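Local coordinates for acid phosphatase (PDB 2I33), which probably hydrolyses phosphate monoesters at acidic pH as a magnesium-bound class C phosphatase of the HAD superfamily, at residues W26-G31 against N73-A78; V118-I123 against A143-K148. One frame throughout, in Å; residues are numbered along the deposited sequence.

Contact 1 of 2, residues W26-G31 against N73-A78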
ATOM      1  N   TRP A  26      -1.752   6.620  -9.022  1.00 27.01           N
ATOM      2  CA  TRP A  26      -2.026   6.416  -7.599  1.00 25.98           C
ATOM      3  C   TRP A  26      -0.802   6.812  -6.770  1.00 26.38           C
ATOM      4  O   TRP A  26      -0.868   7.522  -5.768  1.00 26.57           O
ATOM      5  CB  TRP A  26      -2.338   4.937  -7.309  1.00 26.34           C
ATOM      6  CG  TRP A  26      -2.664   4.660  -5.888  1.00 25.82           C
ATOM      7  CD1 TRP A  26      -3.859   4.868  -5.250  1.00 26.41           C
ATOM      8  CD2 TRP A  26      -1.785   4.115  -4.908  1.00 26.55           C
ATOM      9  NE1 TRP A  26      -3.766   4.485  -3.932  1.00 26.57           N
ATOM     10  CE2 TRP A  26      -2.506   4.002  -3.708  1.00 25.68           C
ATOM     11  CE3 TRP A  26      -0.456   3.711  -4.932  1.00 27.34           C
ATOM     12  CZ2 TRP A  26      -1.959   3.504  -2.555  1.00 27.42           C
ATOM     13  CZ3 TRP A  26       0.092   3.196  -3.782  1.00 27.41           C
ATOM     14  CH2 TRP A  26      -0.652   3.126  -2.590  1.00 27.32           C
ATOM     15  N   TYR A  27       0.331   6.292  -7.173  1.00 25.74           N
ATOM     16  CA  TYR A  27       1.530   6.501  -6.374  1.00 26.57           C
ATOM     17  C   TYR A  27       1.878   7.993  -6.311  1.00 27.05           C
ATOM     18  O   TYR A  27       2.289   8.515  -5.256  1.00 28.61           O
ATOM     19  CB  TYR A  27       2.675   5.739  -6.997  1.00 26.49           C
ATOM     20  CG  TYR A  27       3.850   5.688  -6.062  1.00 26.47           C
ATOM     21  CD1 TYR A  27       3.940   4.705  -5.099  1.00 27.21           C
ATOM     22  CD2 TYR A  27       4.859   6.626  -6.131  1.00 26.43           C
ATOM     23  CE1 TYR A  27       5.029   4.650  -4.199  1.00 25.98           C
ATOM     24  CE2 TYR A  27       5.935   6.584  -5.227  1.00 26.73           C
ATOM     25  CZ  TYR A  27       6.007   5.616  -4.262  1.00 27.33           C
ATOM     26  OH  TYR A  27       7.074   5.559  -3.391  1.00 30.11           O
ATOM     27  N   GLN A  28       1.710   8.688  -7.434  1.00 28.18           N
ATOM     28  CA  GLN A  28       2.068  10.098  -7.516  1.00 29.15           C
ATOM     29  C   GLN A  28       1.081  11.064  -6.918  1.00 30.26           C
ATOM     30  O   GLN A  28       1.470  12.164  -6.499  1.00 32.27           O
ATOM     31  CB  GLN A  28       2.260  10.501  -8.971  1.00 29.66           C
ATOM     32  CG  GLN A  28       3.522  10.001  -9.518  1.00 32.95           C
ATOM     33  CD  GLN A  28       4.038  10.849 -10.662  1.00 36.91           C
ATOM     34  OE1 GLN A  28       3.316  11.132 -11.623  1.00 37.38           O
ATOM     35  NE2 GLN A  28       5.282  11.279 -10.557  1.00 36.11           N
ATOM     36  N   THR A  29      -0.191  10.706  -6.917  1.00 28.41           N
ATOM     37  CA  THR A  29      -1.217  11.666  -6.552  1.00 28.89           C
ATOM     38  C   THR A  29      -2.053  11.258  -5.360  1.00 27.88           C
ATOM     39  O   THR A  29      -2.669  12.130  -4.751  1.00 28.26           O
ATOM     40  CB  THR A  29      -2.172  12.017  -7.719  1.00 28.99           C
ATOM     41  OG1 THR A  29      -3.024  10.909  -7.980  1.00 27.93           O
ATOM     42  CG2 THR A  29      -1.413  12.380  -8.990  1.00 28.81           C
ATOM     43  N   ALA A  30      -2.171   9.954  -5.072  1.00 26.91           N
ATOM     44  CA  ALA A  30      -3.153   9.526  -4.086  1.00 27.02           C
ATOM     45  C   ALA A  30      -2.765   9.891  -2.674  1.00 26.86           C
ATOM     46  O   ALA A  30      -1.711   9.493  -2.188  1.00 26.92           O
ATOM     47  CB  ALA A  30      -3.426   8.047  -4.160  1.00 26.00           C
ATOM     48  N   GLY A  31      -3.659  10.570  -1.976  1.00 27.13           N
ATOM     49  CA  GLY A  31      -3.420  10.795  -0.549  1.00 26.00           C
ATOM     50  C   GLY A  31      -3.269   9.483   0.210  1.00 25.80           C
ATOM     51  O   GLY A  31      -2.578   9.406   1.212  1.00 26.98           O
ATOM     52  N   ASN A  73      10.790   8.019  -6.879  1.00 28.22           N
ATOM     53  CA  ASN A  73      11.220   8.019  -8.286  1.00 28.53           C
ATOM     54  C   ASN A  73      10.075   8.002  -9.241  1.00 28.76           C
ATOM     55  O   ASN A  73      10.247   7.761 -10.460  1.00 29.08           O
ATOM     56  CB  ASN A  73      12.108   6.823  -8.540  1.00 28.66           C
ATOM     57  CG  ASN A  73      13.249   6.816  -7.638  1.00 30.43           C
ATOM     58  OD1 ASN A  73      14.170   7.624  -7.772  1.00 31.51           O
ATOM     59  ND2 ASN A  73      13.203   5.932  -6.676  1.00 30.19           N
ATOM     60  N   SER A  74       8.881   8.287  -8.754  1.00 29.18           N
ATOM     61  CA  SER A  74       7.753   8.202  -9.642  1.00 28.88           C
ATOM     62  C   SER A  74       7.865   9.155 -10.855  1.00 29.42           C
ATOM     63  O   SER A  74       7.323   8.810 -11.906  1.00 30.45           O
ATOM     64  CB  SER A  74       6.434   8.344  -8.883  1.00 30.54           C
ATOM     65  OG  SER A  74       6.346   9.612  -8.326  1.00 30.83           O
ATOM     66  N   PRO A  75       8.560  10.327 -10.756  1.00 28.84           N
ATOM     67  CA  PRO A  75       8.698  11.122 -12.003  1.00 28.19           C
ATOM     68  C   PRO A  75       9.361  10.364 -13.142  1.00 27.86           C
ATOM     69  O   PRO A  75       9.098  10.644 -14.311  1.00 28.61           O
ATOM     70  CB  PRO A  75       9.570  12.294 -11.588  1.00 28.91           C
ATOM     71  CG  PRO A  75       9.276  12.433 -10.086  1.00 29.17           C
ATOM     72  CD  PRO A  75       9.149  11.043  -9.601  1.00 28.83           C
ATOM     73  N   HIS A  76      10.219   9.415 -12.800  1.00 27.01           N
ATOM     74  CA  HIS A  76      10.804   8.598 -13.849  1.00 27.28           C
ATOM     75  C   HIS A  76       9.772   7.656 -14.476  1.00 26.26           C
ATOM     76  O   HIS A  76       9.710   7.473 -15.703  1.00 27.10           O
ATOM     77  CB  HIS A  76      11.994   7.818 -13.353  1.00 26.32           C
ATOM     78  CG  HIS A  76      12.600   6.983 -14.415  1.00 26.49           C
ATOM     79  ND1 HIS A  76      12.167   5.708 -14.679  1.00 28.07           N
ATOM     80  CD2 HIS A  76      13.538   7.272 -15.350  1.00 25.77           C
ATOM     81  CE1 HIS A  76      12.839   5.231 -15.713  1.00 27.41           C
ATOM     82  NE2 HIS A  76      13.678   6.159 -16.133  1.00 26.56           N
ATOM     83  N   GLN A  77       8.939   7.054 -13.640  1.00 27.53           N
ATOM     84  CA  GLN A  77       7.897   6.166 -14.149  1.00 28.96           C
ATOM     85  C   GLN A  77       6.909   6.950 -15.013  1.00 28.74           C
ATOM     86  O   GLN A  77       6.472   6.464 -16.061  1.00 29.81           O
ATOM     87  CB  GLN A  77       7.185   5.461 -13.009  1.00 30.14           C
ATOM     88  CG  GLN A  77       8.108   4.632 -12.110  1.00 33.00           C
ATOM     89  CD  GLN A  77       8.759   3.455 -12.803  1.00 40.49           C
ATOM     90  OE1 GLN A  77       9.982   3.440 -13.030  1.00 48.07           O
ATOM     91  NE2 GLN A  77       7.961   2.467 -13.150  1.00 39.58           N
ATOM     92  N   ALA A  78       6.585   8.165 -14.595  1.00 28.84           N
ATOM     93  CA  ALA A  78       5.750   9.072 -15.402  1.00 28.11           C
ATOM     94  C   ALA A  78       6.384   9.338 -16.772  1.00 28.00           C
ATOM     95  O   ALA A  78       5.715   9.343 -17.798  1.00 27.65           O
ATOM     96  CB  ALA A  78       5.512  10.371 -14.676  1.00 29.41           C
TER

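Contact 2 of 2, residues V118-I123 against A143-K148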
ATOM      1  N   VAL A 118      20.654   5.799  17.054  1.00 28.43           N
ATOM      2  CA  VAL A 118      20.513   4.573  16.288  1.00 28.14           C
ATOM      3  C   VAL A 118      21.121   4.808  14.904  1.00 28.24           C
ATOM      4  O   VAL A 118      20.779   5.774  14.203  1.00 30.18           O
ATOM      5  CB  VAL A 118      19.028   4.152  16.183  1.00 28.21           C
ATOM      6  CG1 VAL A 118      18.833   2.977  15.210  1.00 28.48           C
ATOM      7  CG2 VAL A 118      18.453   3.823  17.562  1.00 28.53           C
ATOM      8  N   ASP A 119      21.983   3.894  14.500  1.00 27.80           N
ATOM      9  CA  ASP A 119      22.564   3.945  13.177  1.00 27.28           C
ATOM     10  C   ASP A 119      21.561   3.572  12.087  1.00 27.33           C
ATOM     11  O   ASP A 119      20.720   2.694  12.255  1.00 27.15           O
ATOM     12  CB  ASP A 119      23.794   3.030  13.073  1.00 26.99           C
ATOM     13  CG  ASP A 119      25.042   3.641  13.705  1.00 29.39           C
ATOM     14  OD1 ASP A 119      25.169   4.889  13.647  1.00 30.01           O
ATOM     15  OD2 ASP A 119      25.901   2.869  14.225  1.00 29.83           O
ATOM     16  N   ILE A 120      21.679   4.264  10.964  1.00 26.30           N
ATOM     17  CA  ILE A 120      20.829   4.035   9.805  1.00 26.82           C
ATOM     18  C   ILE A 120      21.674   3.479   8.681  1.00 26.51           C
ATOM     19  O   ILE A 120      22.740   4.018   8.368  1.00 27.31           O
ATOM     20  CB  ILE A 120      20.219   5.367   9.349  1.00 26.50           C
ATOM     21  CG1 ILE A 120      19.360   5.935  10.492  1.00 28.53           C
ATOM     22  CG2 ILE A 120      19.442   5.209   8.051  1.00 28.09           C
ATOM     23  CD1 ILE A 120      19.070   7.400  10.343  1.00 28.85           C
ATOM     24  N   TYR A 121      21.196   2.401   8.056  1.00 26.76           N
ATOM     25  CA  TYR A 121      21.812   1.875   6.841  1.00 26.66           C
ATOM     26  C   TYR A 121      20.824   1.883   5.723  1.00 27.48           C
ATOM     27  O   TYR A 121      19.735   1.346   5.843  1.00 27.24           O
ATOM     28  CB  TYR A 121      22.373   0.492   7.054  1.00 27.46           C
ATOM     29  CG  TYR A 121      23.485   0.650   8.034  1.00 26.70           C
ATOM     30  CD1 TYR A 121      24.738   1.060   7.615  1.00 26.72           C
ATOM     31  CD2 TYR A 121      23.257   0.513   9.399  1.00 28.58           C
ATOM     32  CE1 TYR A 121      25.753   1.285   8.533  1.00 27.68           C
ATOM     33  CE2 TYR A 121      24.239   0.725  10.306  1.00 29.11           C
ATOM     34  CZ  TYR A 121      25.487   1.109   9.884  1.00 27.68           C
ATOM     35  OH  TYR A 121      26.468   1.310  10.829  1.00 30.67           O
ATOM     36  N   TYR A 122      21.202   2.579   4.665  1.00 27.24           N
ATOM     37  CA  TYR A 122      20.404   2.621   3.448  1.00 27.23           C
ATOM     38  C   TYR A 122      20.948   1.531   2.536  1.00 27.02           C
ATOM     39  O   TYR A 122      21.974   1.710   1.898  1.00 28.74           O
ATOM     40  CB  TYR A 122      20.511   3.972   2.749  1.00 26.67           C
ATOM     41  CG  TYR A 122      20.180   5.157   3.629  1.00 26.78           C
ATOM     42  CD1 TYR A 122      18.884   5.513   3.876  1.00 27.84           C
ATOM     43  CD2 TYR A 122      21.191   5.925   4.218  1.00 24.39           C
ATOM     44  CE1 TYR A 122      18.570   6.595   4.656  1.00 26.68           C
ATOM     45  CE2 TYR A 122      20.886   6.994   5.012  1.00 26.00           C
ATOM     46  CZ  TYR A 122      19.573   7.333   5.225  1.00 27.46           C
ATOM     47  OH  TYR A 122      19.257   8.413   6.010  1.00 27.90           O
ATOM     48  N   ILE A 123      20.238   0.403   2.458  1.00 26.80           N
ATOM     49  CA  ILE A 123      20.651  -0.710   1.623  1.00 27.30           C
ATOM     50  C   ILE A 123      19.761  -0.661   0.389  1.00 26.73           C
ATOM     51  O   ILE A 123      18.586  -0.943   0.472  1.00 27.15           O
ATOM     52  CB  ILE A 123      20.526  -2.042   2.374  1.00 26.71           C
ATOM     53  CG1 ILE A 123      21.396  -1.990   3.636  1.00 27.49           C
ATOM     54  CG2 ILE A 123      20.950  -3.198   1.461  1.00 28.07           C
ATOM     55  CD1 ILE A 123      21.306  -3.220   4.522  1.00 28.14           C
ATOM     56  N   ALA A 143      18.384  13.701   4.528  1.00 29.00           N
ATOM     57  CA  ALA A 143      18.465  12.384   5.158  1.00 29.52           C
ATOM     58  C   ALA A 143      19.744  12.339   5.973  1.00 29.02           C
ATOM     59  O   ALA A 143      20.804  12.767   5.487  1.00 29.59           O
ATOM     60  CB  ALA A 143      18.462  11.288   4.100  1.00 29.24           C
ATOM     61  N   PRO A 144      19.670  11.858   7.221  1.00 28.80           N
ATOM     62  CA  PRO A 144      20.884  11.748   8.018  1.00 28.89           C
ATOM     63  C   PRO A 144      21.819  10.653   7.545  1.00 29.05           C
ATOM     64  O   PRO A 144      21.418   9.733   6.823  1.00 27.53           O
ATOM     65  CB  PRO A 144      20.379  11.404   9.416  1.00 29.36           C
ATOM     66  CG  PRO A 144      19.075  10.850   9.242  1.00 29.77           C
ATOM     67  CD  PRO A 144      18.488  11.371   7.953  1.00 28.96           C
ATOM     68  N   GLN A 145      23.062  10.754   7.985  1.00 28.68           N
ATOM     69  CA  GLN A 145      24.045   9.724   7.723  1.00 29.71           C
ATOM     70  C   GLN A 145      24.139   9.423   6.223  1.00 29.70           C
ATOM     71  O   GLN A 145      24.196   8.273   5.834  1.00 30.50           O
ATOM     72  CB  GLN A 145      23.711   8.470   8.575  1.00 29.77           C
ATOM     73  CG  GLN A 145      23.926   8.687  10.099  1.00 30.53           C
ATOM     74  CD  GLN A 145      23.178   7.682  10.979  1.00 33.12           C
ATOM     75  OE1 GLN A 145      23.136   6.493  10.685  1.00 35.63           O
ATOM     76  NE2 GLN A 145      22.585   8.171  12.082  1.00 40.18           N
ATOM     77  N   ALA A 146      24.156  10.472   5.394  1.00 29.33           N
ATOM     78  CA  ALA A 146      24.225  10.331   3.930  1.00 29.10           C
ATOM     79  C   ALA A 146      25.674  10.208   3.479  1.00 29.34           C
ATOM     80  O   ALA A 146      26.207  11.080   2.774  1.00 28.72           O
ATOM     81  CB  ALA A 146      23.544  11.518   3.226  1.00 29.81           C
ATOM     82  N   THR A 147      26.297   9.107   3.891  1.00 28.84           N
ATOM     83  CA  THR A 147      27.712   8.875   3.622  1.00 29.39           C
ATOM     84  C   THR A 147      27.937   7.475   3.097  1.00 28.97           C
ATOM     85  O   THR A 147      27.119   6.593   3.299  1.00 27.68           O
ATOM     86  CB  THR A 147      28.575   9.032   4.886  1.00 29.60           C
ATOM     87  OG1 THR A 147      28.243   8.005   5.835  1.00 31.16           O
ATOM     88  CG2 THR A 147      28.364  10.399   5.505  1.00 30.61           C
ATOM     89  N   LYS A 148      29.096   7.268   2.473  1.00 29.53           N
ATOM     90  CA  LYS A 148      29.435   5.951   1.931  1.00 30.54           C
ATOM     91  C   LYS A 148      29.350   4.852   3.008  1.00 31.19           C
ATOM     92  O   LYS A 148      28.981   3.705   2.706  1.00 32.47           O
ATOM     93  CB  LYS A 148      30.827   5.960   1.287  1.00 30.41           C
TER

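Contact 1 of 2, residues W26-G31 against N73-A78
Gln28 and Ser74 make the one hydrogen bond between these two helical segments, and their CA atoms are the nearest pair across it. NE2 of Gln28 donates to OG of Ser74 at 3.0 Å, with an N-H...O angle of 149°. The hydroxyl lies close to the plane of the amide, 13° out of it. With CG beside its backbone N (chi1 -75°) and the chain extended beyond it, Gln28 spans the gap to helix 74-83. Ser74 OG also bonds to Asp72 OD1, a tie that probably steadies the hydroxyl facing Gln28. The other end of the amide is held too: OE1 of Gln28 accepts a hydrogen bond from the backbone N of Lys247 of the second subunit.

Van der Waals packing fills in around this bond. CG of Gln28 lies 3.4 Å from Ser74 CB, and its OE1 is 3.8 Å from Ala78 CB, one helical turn further on. NE2 of Gln28 also comes within 4.0 Å of Pro75 CD. Tyr27 adds a ring contact, CD2 to Ser74 CB at 3.6 Å, while Ser74 OG lies near the plane of the ring at its edge. The Tyr27 hydroxyl is hydrogen-bonded to Tyr37 OH in helix 31-54.

Asn73, at the N-cap position of helix 74-83, directs ND2 to OD1 of the magnesium ligand Asp67. The contact thus joins the end of an N-terminal helix to the start of a helix that follows the loop carrying the magnesium ligands Asp65 and Asp67, which fits the DxD motif of HAD enzymes, beside the metal site and at the subunit interface.

Contact 2 of 2, residues V118-I123 against A143-K148
A loop of the Rossmann-like HAD core, running from helix 131-141 to strand 151-154, packs here against strand 119-125, and two hydrogen bonds fasten it there. In the first, the side-chain carbonyl of Gln145 receives the backbone N-H of Ile120, with N to OE1 at 2.7 Å and an N-H...O angle of 161°. The donor is tilted 15° from the amide's carbonyl plane. Gln145 has CG beside its backbone N (chi1 -69°) and an extended chain beyond, which brings OE1 up to the strand. The Gln145 side chain crosses that of Ile120 at about a right angle, OE1 also lying 3.4 Å from Ile120 CB.

Tyr122 supplies the second bond, its OH donating to the backbone O of Pro144 at 2.7 Å. The hydroxyl lies in the carbonyl plane, on a lone pair of that oxygen. Pro144 O and Gln145 O both sit at the edge of the phenol ring near its plane, the latter 3.6 Å from CE2. Ile120 CG2 covers one face of the same ring, 3.5 Å above its plane and offset toward the rim.

Apolar contacts complete the join. CD1 of Ile120 meets CG of Pro144 at 3.6 Å, the two side chains crossing about perpendicularly, and Ala143 CB lies 4.3 Å from Tyr122 CZ. Leu110 of helix 106-115 touches both Pro144 and Tyr122, extending the apolar packing to that helix. Further along, the backbone of Tyr122 pairs with His150 and Leu152, where the loop gives way to strand 151-154. The contact lies within the beta-alpha-beta crossover from strand 119-125 through helix 131-141 to strand 151-154, a building unit of the HAD fold, and holds its return loop against the first strand.

In the fold
From the N terminus, helix 21-29 provides the first half of contact 1. The chain then passes through helix 31-54 and strand 59-64, whose end leads into the metal-binding Asp65 and Asp67, before residues 73-78 close the loop. Contact 2 opens only later, on strand 119-125, and closes after helix 131-141, so the two lie in series and neither encloses the other. Their centres are 25 Å apart, with nearest atoms about 11 Å apart. Contact 1 ties helices beside the magnesium site to each other and to the second subunit, whereas contact 2 holds the loop before the outermost strand, 151-154, against its neighbour 119-125 in the parallel sheet.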